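Local coordinates for protein Alpha/beta hydrolase (Xanthomonas campestris pv. campestris, PDB 2QJW) that is a putative hydrolase of the alpha/beta superfamily whose natural substrate is unknown, and which probably works through a serine nucleophile, at residues S85-L93 against P111-A119; F101-M109 against I133-W141. All coordinates share one frame; numbering follows the deposited sequence. Where two conformers were deposited one is given.

Both contacts hang on the strand 99-103 and the long loop that follows it, on one side of a parallel six-stranded sheet of the alpha/beta-hydrolase kind. Contact 1 lays the later part of that loop, 111-119, along helix 83-92; contact 2 sets strand end and early loop, 101-109, against helix 135-145. Along the chain the segments alternate, 85-93, 101-109, 111-119, 133-141, and the contact centres lie about 11 Å apart. They are joined directly by two hydrogen bonds, Ser-85 OG to Met-103 O and Trp-141 NE1 to Leu-115 O. One loop thus ties together two helices, the first following the probable nucleophile Ser-82, the second the probable triad acid Asp-130.

Contact 1 of 2, residues S85-L93 against P111-A119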
loop_
_atom_site.group_PDB
_atom_site.type_symbol
_atom_site.label_atom_id
_atom_site.label_comp_id
_atom_site.label_asym_id
_atom_site.label_seq_id
_atom_site.Cartn_x
_atom_site.Cartn_y
_atom_site.Cartn_z
ATOM N N SER A 85 -17.699 1.511 -3.065
ATOM C CA SER A 85 -16.927 2.131 -2.010
ATOM C C SER A 85 -17.589 3.369 -1.429
ATOM O O SER A 85 -17.533 3.578 -0.226
ATOM C CB SER A 85 -15.518 2.499 -2.495
ATOM O OG SER A 85 -14.787 1.335 -2.746
ATOM N N TYR A 86 -18.157 4.173 -2.322
ATOM C CA TYR A 86 -18.838 5.375 -1.905
ATOM C C TYR A 86 -19.948 4.986 -0.933
ATOM O O TYR A 86 -20.030 5.550 0.141
ATOM C CB TYR A 86 -19.428 6.071 -3.095
ATOM C CG TYR A 86 -20.255 7.247 -2.697
ATOM C CD1 TYR A 86 -19.677 8.456 -2.336
ATOM C CD2 TYR A 86 -21.628 7.145 -2.655
ATOM C CE1 TYR A 86 -20.443 9.587 -1.956
ATOM C CE2 TYR A 86 -22.434 8.255 -2.264
ATOM C CZ TYR A 86 -21.845 9.470 -1.919
ATOM O OH TYR A 86 -22.644 10.506 -1.552
ATOM N N ILE A 87 -20.764 4.002 -1.267
ATOM C CA ILE A 87 -21.877 3.730 -0.331
ATOM C C ILE A 87 -21.413 3.036 0.967
ATOM O O ILE A 87 -21.978 3.250 2.034
ATOM C CB ILE A 87 -23.044 2.968 -0.995
ATOM C CG1 ILE A 87 -22.640 1.595 -1.518
ATOM C CG2 ILE A 87 -23.658 3.845 -2.097
ATOM C CD1 ILE A 87 -23.840 0.720 -1.892
ATOM N N ALA A 88 -20.342 2.239 0.893
ATOM C CA ALA A 88 -19.795 1.606 2.089
ATOM C C ALA A 88 -19.340 2.672 3.037
ATOM O O ALA A 88 -19.613 2.665 4.225
ATOM C CB ALA A 88 -18.646 0.632 1.694
ATOM N N ALA A 89 -18.612 3.658 2.519
ATOM C CA ALA A 89 -18.150 4.744 3.341
ATOM C C ALA A 89 -19.292 5.546 3.968
ATOM O O ALA A 89 -19.287 5.771 5.152
ATOM C CB ALA A 89 -17.187 5.644 2.514
ATOM N N GLN A 90 -20.281 5.892 3.196
ATOM C CA GLN A 90 -21.405 6.676 3.717
ATOM C C GLN A 90 -22.171 5.867 4.797
ATOM O O GLN A 90 -22.512 6.431 5.845
ATOM C CB GLN A 90 -22.363 7.143 2.612
ATOM C CG GLN A 90 -21.744 8.035 1.575
ATOM C CD GLN A 90 -21.280 9.375 2.128
ATOM O OE1 GLN A 90 -21.664 9.805 3.209
ATOM N NE2 GLN A 90 -20.459 10.039 1.375
ATOM N N VAL A 91 -22.339 4.565 4.551
ATOM C CA VAL A 91 -23.065 3.718 5.492
ATOM C C VAL A 91 -22.310 3.572 6.787
ATOM O O VAL A 91 -22.934 3.464 7.843
ATOM C CB VAL A 91 -23.460 2.355 4.843
ATOM C CG1 VAL A 91 -23.933 1.306 5.906
ATOM C CG2 VAL A 91 -24.522 2.637 3.774
ATOM N N SER A 92 -20.961 3.622 6.781
ATOM C CA SER A 92 -20.221 3.513 8.025
ATOM C C SER A 92 -20.543 4.642 9.022
ATOM O O SER A 92 -20.300 4.475 10.198
ATOM C CB SER A 92 -18.702 3.497 7.799
ATOM O OG SER A 92 -18.194 4.749 7.364
ATOM N N LEU A 93 -21.042 5.760 8.497
ATOM C CA LEU A 93 -21.464 6.952 9.229
ATOM C C LEU A 93 -22.776 6.718 9.973
ATOM O O LEU A 93 -23.073 7.486 10.905
ATOM C CB LEU A 93 -21.664 8.135 8.290
ATOM C CG LEU A 93 -20.558 8.659 7.314
ATOM C CD1 LEU A 93 -21.123 9.612 6.241
ATOM C CD2 LEU A 93 -19.512 9.316 8.091
ATOM N N PRO A 111 -24.553 15.942 -7.156
ATOM C CA PRO A 111 -25.313 16.612 -6.111
ATOM C C PRO A 111 -25.415 15.849 -4.789
ATOM O O PRO A 111 -25.916 16.393 -3.827
ATOM C CB PRO A 111 -26.713 16.728 -6.742
ATOM C CG PRO A 111 -26.787 15.532 -7.582
ATOM C CD PRO A 111 -25.448 15.331 -8.160
ATOM N N LEU A 112 -24.893 14.616 -4.711
ATOM C CA LEU A 112 -24.921 13.872 -3.455
ATOM C C LEU A 112 -23.714 14.260 -2.561
ATOM O O LEU A 112 -22.754 14.895 -3.034
ATOM C CB LEU A 112 -24.949 12.342 -3.673
ATOM C CG LEU A 112 -26.305 11.767 -4.144
ATOM C CD1 LEU A 112 -26.298 10.257 -4.293
ATOM C CD2 LEU A 112 -27.431 12.178 -3.162
ATOM N N PRO A 113 -23.797 13.944 -1.267
ATOM C CA PRO A 113 -22.691 14.297 -0.388
ATOM C C PRO A 113 -21.322 13.749 -0.826
ATOM O O PRO A 113 -21.231 12.664 -1.434
ATOM C CB PRO A 113 -23.098 13.682 0.947
ATOM C CG PRO A 113 -24.584 13.582 0.884
ATOM C CD PRO A 113 -24.918 13.336 -0.527
ATOM N N ALA A 114 -20.303 14.552 -0.585
ATOM C CA ALA A 114 -18.925 14.157 -0.807
ATOM C C ALA A 114 -18.619 12.940 0.061
ATOM O O ALA A 114 -19.279 12.650 1.076
ATOM C CB ALA A 114 -18.007 15.286 -0.445
ATOM N N LEU A 115 -17.636 12.194 -0.405
ATOM C CA LEU A 115 -17.204 11.007 0.308
ATOM C C LEU A 115 -16.826 11.351 1.715
ATOM O O LEU A 115 -16.098 12.287 1.948
ATOM C CB LEU A 115 -15.983 10.430 -0.370
ATOM C CG LEU A 115 -15.421 9.065 0.113
ATOM C CD1 LEU A 115 -16.374 7.875 -0.182
ATOM C CD2 LEU A 115 -14.051 8.862 -0.445
ATOM N N ASP A 116 -17.324 10.546 2.674
ATOM C CA ASP A 116 -16.960 10.649 4.088
ATOM C C ASP A 116 -17.094 9.258 4.668
ATOM O O ASP A 116 -17.706 8.399 4.081
ATOM C CB ASP A 116 -17.825 11.684 4.804
ATOM C CG ASP A 116 -17.265 12.139 6.126
ATOM O OD1 ASP A 116 -16.097 11.943 6.405
ATOM O OD2 ASP A 116 -18.033 12.809 6.841
ATOM N N ALA A 117 -16.557 9.084 5.867
ATOM C CA ALA A 117 -16.496 7.803 6.515
ATOM C C ALA A 117 -16.365 7.971 8.032
ATOM O O ALA A 117 -15.859 8.973 8.514
ATOM C CB ALA A 117 -15.320 6.989 5.964
ATOM N N ALA A 118 -16.755 6.927 8.751
ATOM C CA ALA A 118 -16.561 6.862 10.190
ATOM C C ALA A 118 -15.074 6.860 10.485
ATOM O O ALA A 118 -14.237 6.427 9.672
ATOM C CB ALA A 118 -17.168 5.576 10.692
ATOM N N ALA A 119 -14.744 7.252 11.699
ATOM C CA ALA A 119 -13.373 7.340 12.183
ATOM C C ALA A 119 -12.875 6.001 12.698
ATOM O O ALA A 119 -12.454 5.866 13.833
ATOM C CB ALA A 119 -13.278 8.433 13.241
#
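Leu-112 meets the helix through CB, which lies beside the hydroxyl of Tyr-86. At Pro-113 the carbonyl oxygen takes that hydroxyl in a short hydrogen bond, OH to O 2.6 Å, and sits in the ring plane at its edge. Tyr-86 reaches it with CG anti to the backbone N (chi1 174°), while Gln-90 CG lies over one ring face, offset toward the rim. The next carbonyl, of Ala-114, receives Gln-90 NE2 at 2.9 Å; the oxygen lies nearly in the amide plane, but the donor stands well above the carbonyl plane. Leu-115 and Tyr-86 slide past each other in opposite directions, and Leu-115 CD1 sits 3.6 Å from Ala-89 CB. The carboxylate of Asp-116 has Arg-145 as its salt-bridge partner. Beyond it, Ala-117 CB rests near Ala-89 CB, and Leu-93 CD2 touches the Ala-117 carbonyl carbon. Ala-118 N gives an almost straight bond (175°) to Ser-92 OG, 3.0 Å away. That hydroxyl in turn donates to Ala-89 O, in the carbonyl plane, so two bonds fix its rotation. Three helix side chains therefore satisfy backbone groups of this irregular connection between strands 99-103 and 122-127, pinning it to helix 83-92 by polar bonds as well as apolar contact.

Contact 2 of 2, residues F101-M109 against I133-W141; sequences FLMVPPTKM and IPAADVIAW
Thr-107 and Asp-137 cross at about a right angle, the threonine methyl CG2 lying 3.6 Å from Asp-137 O and its hydroxyl beside Asp-137 CB, linked to OD2 through a water. The same chi1 (64°) that puts OG1 between the backbone N and the carbonyl carbon sets CG2 beside the backbone N, where it meets Val-138 CG2 and Trp-141 CB. Lys-108, extended beyond CG, also runs across Asp-137: its CE comes to 3.6 Å from OD2, but NZ stays 4.1 Å from that oxygen, beyond a salt bridge. A second water bridges Lys-108 NZ and Asp-137 OD1. Deeper in, Ile-133 CD1 lies against Val-104 O and touches the Pro-106 ring, with CB 4.0 Å away, while CG2 meets Pro-105 O; Ile-133 N hydrogen-bonds Asp-130 OD1, of the probable triad. Val-138 CG2 approaches the same Pro-105 carbonyl. Leu-102 CD1 reaches Trp-141 CH2 at 4.2 Å, the two side chains nearly perpendicular; the indole NE1 is bonded to Leu-115 O. The chemistry thus divides into a mostly apolar interior, which nevertheless buries Pro-105 O with no polar partner in the model, and a hydrated edge, where the Lys-108 and Asp-137 charges meet through water and are probably partly screened.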
loop_
_atom_site.group_PDB
_atom_site.type_symbol
_atom_site.label_atom_id
_atom_site.label_comp_id
_atom_site.label_asym_id
_atom_site.label_seq_id
_atom_site.Cartn_x
_atom_site.Cartn_y
_atom_site.Cartn_z
ATOM N N PHE A 101 -12.860 -1.017 3.784
ATOM C CA PHE A 101 -11.928 -1.319 2.710
ATOM C C PHE A 101 -12.478 -0.742 1.412
ATOM O O PHE A 101 -13.562 -1.143 0.958
ATOM C CB PHE A 101 -11.652 -2.810 2.539
ATOM C CG PHE A 101 -10.634 -3.093 1.507
ATOM C CD1 PHE A 101 -9.328 -2.836 1.756
ATOM C CD2 PHE A 101 -10.992 -3.594 0.290
ATOM C CE1 PHE A 101 -8.358 -3.128 0.792
ATOM C CE2 PHE A 101 -10.035 -3.851 -0.685
ATOM C CZ PHE A 101 -8.715 -3.611 -0.442
ATOM N N LEU A 102 -11.750 0.198 0.837
ATOM C CA LEU A 102 -12.263 0.921 -0.332
ATOM C C LEU A 102 -11.358 0.789 -1.508
ATOM O O LEU A 102 -10.225 1.202 -1.481
ATOM C CB LEU A 102 -12.369 2.383 0.006
ATOM C CG LEU A 102 -13.081 2.818 1.286
ATOM C CD1 LEU A 102 -13.101 4.356 1.530
ATOM C CD2 LEU A 102 -14.524 2.299 1.267
HETATM N N MSE A 103 -11.860 0.196 -2.587
HETATM C CA MSE A 103 -11.165 0.153 -3.892
HETATM C C MSE A 103 -11.699 1.320 -4.742
HETATM O O MSE A 103 -12.905 1.512 -4.836
HETATM C CB MSE A 103 -11.329 -1.152 -4.606
HETATM C CG MSE A 103 -10.823 -2.359 -3.787
HETATM SE SE MSE A 103 -11.031 -4.045 -4.610
HETATM C CE MSE A 103 -12.890 -4.129 -4.378
ATOM N N VAL A 104 -10.771 2.081 -5.326
ATOM C CA VAL A 104 -11.065 3.227 -6.254
ATOM C C VAL A 104 -12.310 4.013 -5.803
ATOM O O VAL A 104 -13.280 4.131 -6.536
ATOM C CB VAL A 104 -11.095 2.790 -7.764
ATOM C CG1 VAL A 104 -9.664 2.450 -8.203
ATOM C CG2 VAL A 104 -12.006 1.640 -8.017
ATOM N N PRO A 105 -12.279 4.578 -4.582
ATOM C CA PRO A 105 -13.428 5.340 -4.084
ATOM C C PRO A 105 -13.579 6.700 -4.763
ATOM O O PRO A 105 -12.612 7.419 -4.829
ATOM C CB PRO A 105 -13.084 5.516 -2.588
ATOM C CG PRO A 105 -11.662 5.568 -2.524
ATOM C CD PRO A 105 -11.180 4.588 -3.594
ATOM N N PRO A 106 -14.778 7.026 -5.228
ATOM C CA PRO A 106 -14.944 8.395 -5.731
ATOM C C PRO A 106 -15.080 9.359 -4.561
ATOM O O PRO A 106 -15.748 9.063 -3.565
ATOM C CB PRO A 106 -16.244 8.331 -6.499
ATOM C CG PRO A 106 -16.995 7.269 -5.887
ATOM C CD PRO A 106 -16.006 6.233 -5.313
ATOM N N THR A 107 -14.475 10.529 -4.657
ATOM C CA THR A 107 -14.545 11.512 -3.603
ATOM C C THR A 107 -15.729 12.468 -3.841
ATOM O O THR A 107 -16.158 13.081 -2.901
ATOM C CB THR A 107 -13.248 12.292 -3.437
ATOM O OG1 THR A 107 -13.013 13.059 -4.642
ATOM C CG2 THR A 107 -12.068 11.333 -3.191
ATOM N N LYS A 108 -16.216 12.571 -5.080
ATOM C CA LYS A 108 -17.306 13.466 -5.436
ATOM C C LYS A 108 -18.438 12.643 -6.030
ATOM O O LYS A 108 -18.181 11.651 -6.718
ATOM C CB LYS A 108 -16.802 14.440 -6.486
ATOM C CG LYS A 108 -15.544 15.247 -6.125
ATOM C CD LYS A 108 -14.999 16.014 -7.352
ATOM C CE LYS A 108 -13.608 16.592 -7.082
ATOM N NZ LYS A 108 -13.250 17.660 -8.052
HETATM N N MSE A 109 -19.678 13.068 -5.803
HETATM C CA MSE A 109 -20.842 12.331 -6.276
HETATM C C MSE A 109 -21.928 13.324 -6.693
HETATM O O MSE A 109 -23.013 13.309 -6.127
HETATM C CB MSE A 109 -21.305 11.373 -5.164
HETATM C CG MSE A 109 -22.438 10.359 -5.499
HETATM SE SE MSE A 109 -22.057 9.120 -6.886
HETATM C CE MSE A 109 -20.493 8.247 -6.173
ATOM N N ILE A 133 -11.433 9.136 -11.356
ATOM C CA ILE A 133 -11.224 9.649 -10.036
ATOM C C ILE A 133 -9.743 9.952 -9.972
ATOM O O ILE A 133 -8.956 9.076 -9.708
ATOM C CB ILE A 133 -11.597 8.582 -8.956
ATOM C CG1 ILE A 133 -12.994 8.025 -9.210
ATOM C CG2 ILE A 133 -11.422 9.212 -7.551
ATOM C CD1 ILE A 133 -13.264 6.650 -8.530
ATOM N N PRO A 134 -9.373 11.215 -10.181
ATOM C CA PRO A 134 -7.929 11.552 -10.136
ATOM C C PRO A 134 -7.269 11.060 -8.864
ATOM O O PRO A 134 -7.784 11.296 -7.748
ATOM C CB PRO A 134 -7.947 13.088 -10.220
ATOM C CG PRO A 134 -9.186 13.419 -10.997
ATOM C CD PRO A 134 -10.195 12.408 -10.484
ATOM N N ALA A 135 -6.098 10.462 -9.007
ATOM C CA ALA A 135 -5.384 9.943 -7.833
ATOM C C ALA A 135 -5.204 11.028 -6.775
ATOM O O ALA A 135 -5.280 10.774 -5.566
ATOM C CB ALA A 135 -4.023 9.389 -8.230
ATOM N N ALA A 136 -4.920 12.276 -7.153
ATOM C CA ALA A 136 -4.712 13.356 -6.220
ATOM C C ALA A 136 -5.908 13.569 -5.305
ATOM O O ALA A 136 -5.742 13.897 -4.127
ATOM C CB ALA A 136 -4.366 14.682 -6.955
ATOM N N ASP A 137 -7.099 13.309 -5.814
ATOM C CA ASP A 137 -8.327 13.521 -5.054
ATOM C C ASP A 137 -8.394 12.499 -3.919
ATOM O O ASP A 137 -8.772 12.845 -2.792
ATOM C CB ASP A 137 -9.571 13.440 -5.946
ATOM C CG ASP A 137 -9.711 14.639 -6.906
ATOM O OD1 ASP A 137 -8.918 15.594 -6.805
ATOM O OD2 ASP A 137 -10.657 14.563 -7.681
ATOM N N VAL A 138 -8.054 11.238 -4.227
ATOM C CA VAL A 138 -8.048 10.165 -3.196
ATOM C C VAL A 138 -6.878 10.308 -2.251
ATOM O O VAL A 138 -7.017 10.163 -1.024
ATOM C CB VAL A 138 -8.045 8.811 -3.892
ATOM C CG1 VAL A 138 -7.877 7.639 -2.873
ATOM C CG2 VAL A 138 -9.335 8.618 -4.678
ATOM N N ILE A 139 -5.716 10.718 -2.748
ATOM C CA ILE A 139 -4.584 11.015 -1.921
ATOM C C ILE A 139 -4.980 12.104 -0.908
ATOM O O ILE A 139 -4.741 11.973 0.306
ATOM C CB ILE A 139 -3.356 11.483 -2.758
ATOM C CG1 ILE A 139 -2.826 10.242 -3.519
ATOM C CG2 ILE A 139 -2.324 12.184 -1.844
ATOM C CD1 ILE A 139 -1.979 10.601 -4.783
ATOM N N ALA A 140 -5.655 13.189 -1.343
ATOM C CA ALA A 140 -6.031 14.264 -0.396
ATOM C C ALA A 140 -7.042 13.768 0.658
ATOM O O ALA A 140 -6.967 14.119 1.824
ATOM C CB ALA A 140 -6.544 15.511 -1.122
ATOM N N TRP A 141 -8.014 12.975 0.235
ATOM C CA TRP A 141 -9.034 12.469 1.132
ATOM C C TRP A 141 -8.404 11.559 2.150
ATOM O O TRP A 141 -8.669 11.663 3.374
ATOM C CB TRP A 141 -10.069 11.691 0.304
ATOM C CG TRP A 141 -11.323 11.292 1.016
ATOM C CD1 TRP A 141 -12.434 12.041 1.183
ATOM C CD2 TRP A 141 -11.517 10.114 1.810
ATOM N NE1 TRP A 141 -13.336 11.384 1.979
ATOM C CE2 TRP A 141 -12.796 10.179 2.349
ATOM C CE3 TRP A 141 -10.748 8.966 2.070
ATOM C CZ2 TRP A 141 -13.316 9.160 3.179
ATOM C CZ3 TRP A 141 -11.266 7.966 2.871
ATOM C CH2 TRP A 141 -12.528 8.053 3.396
HETATM O O HOH W 1 -12.514 12.661 -7.386
HETATM O O HOH W 2 -10.476 18.161 -6.877
#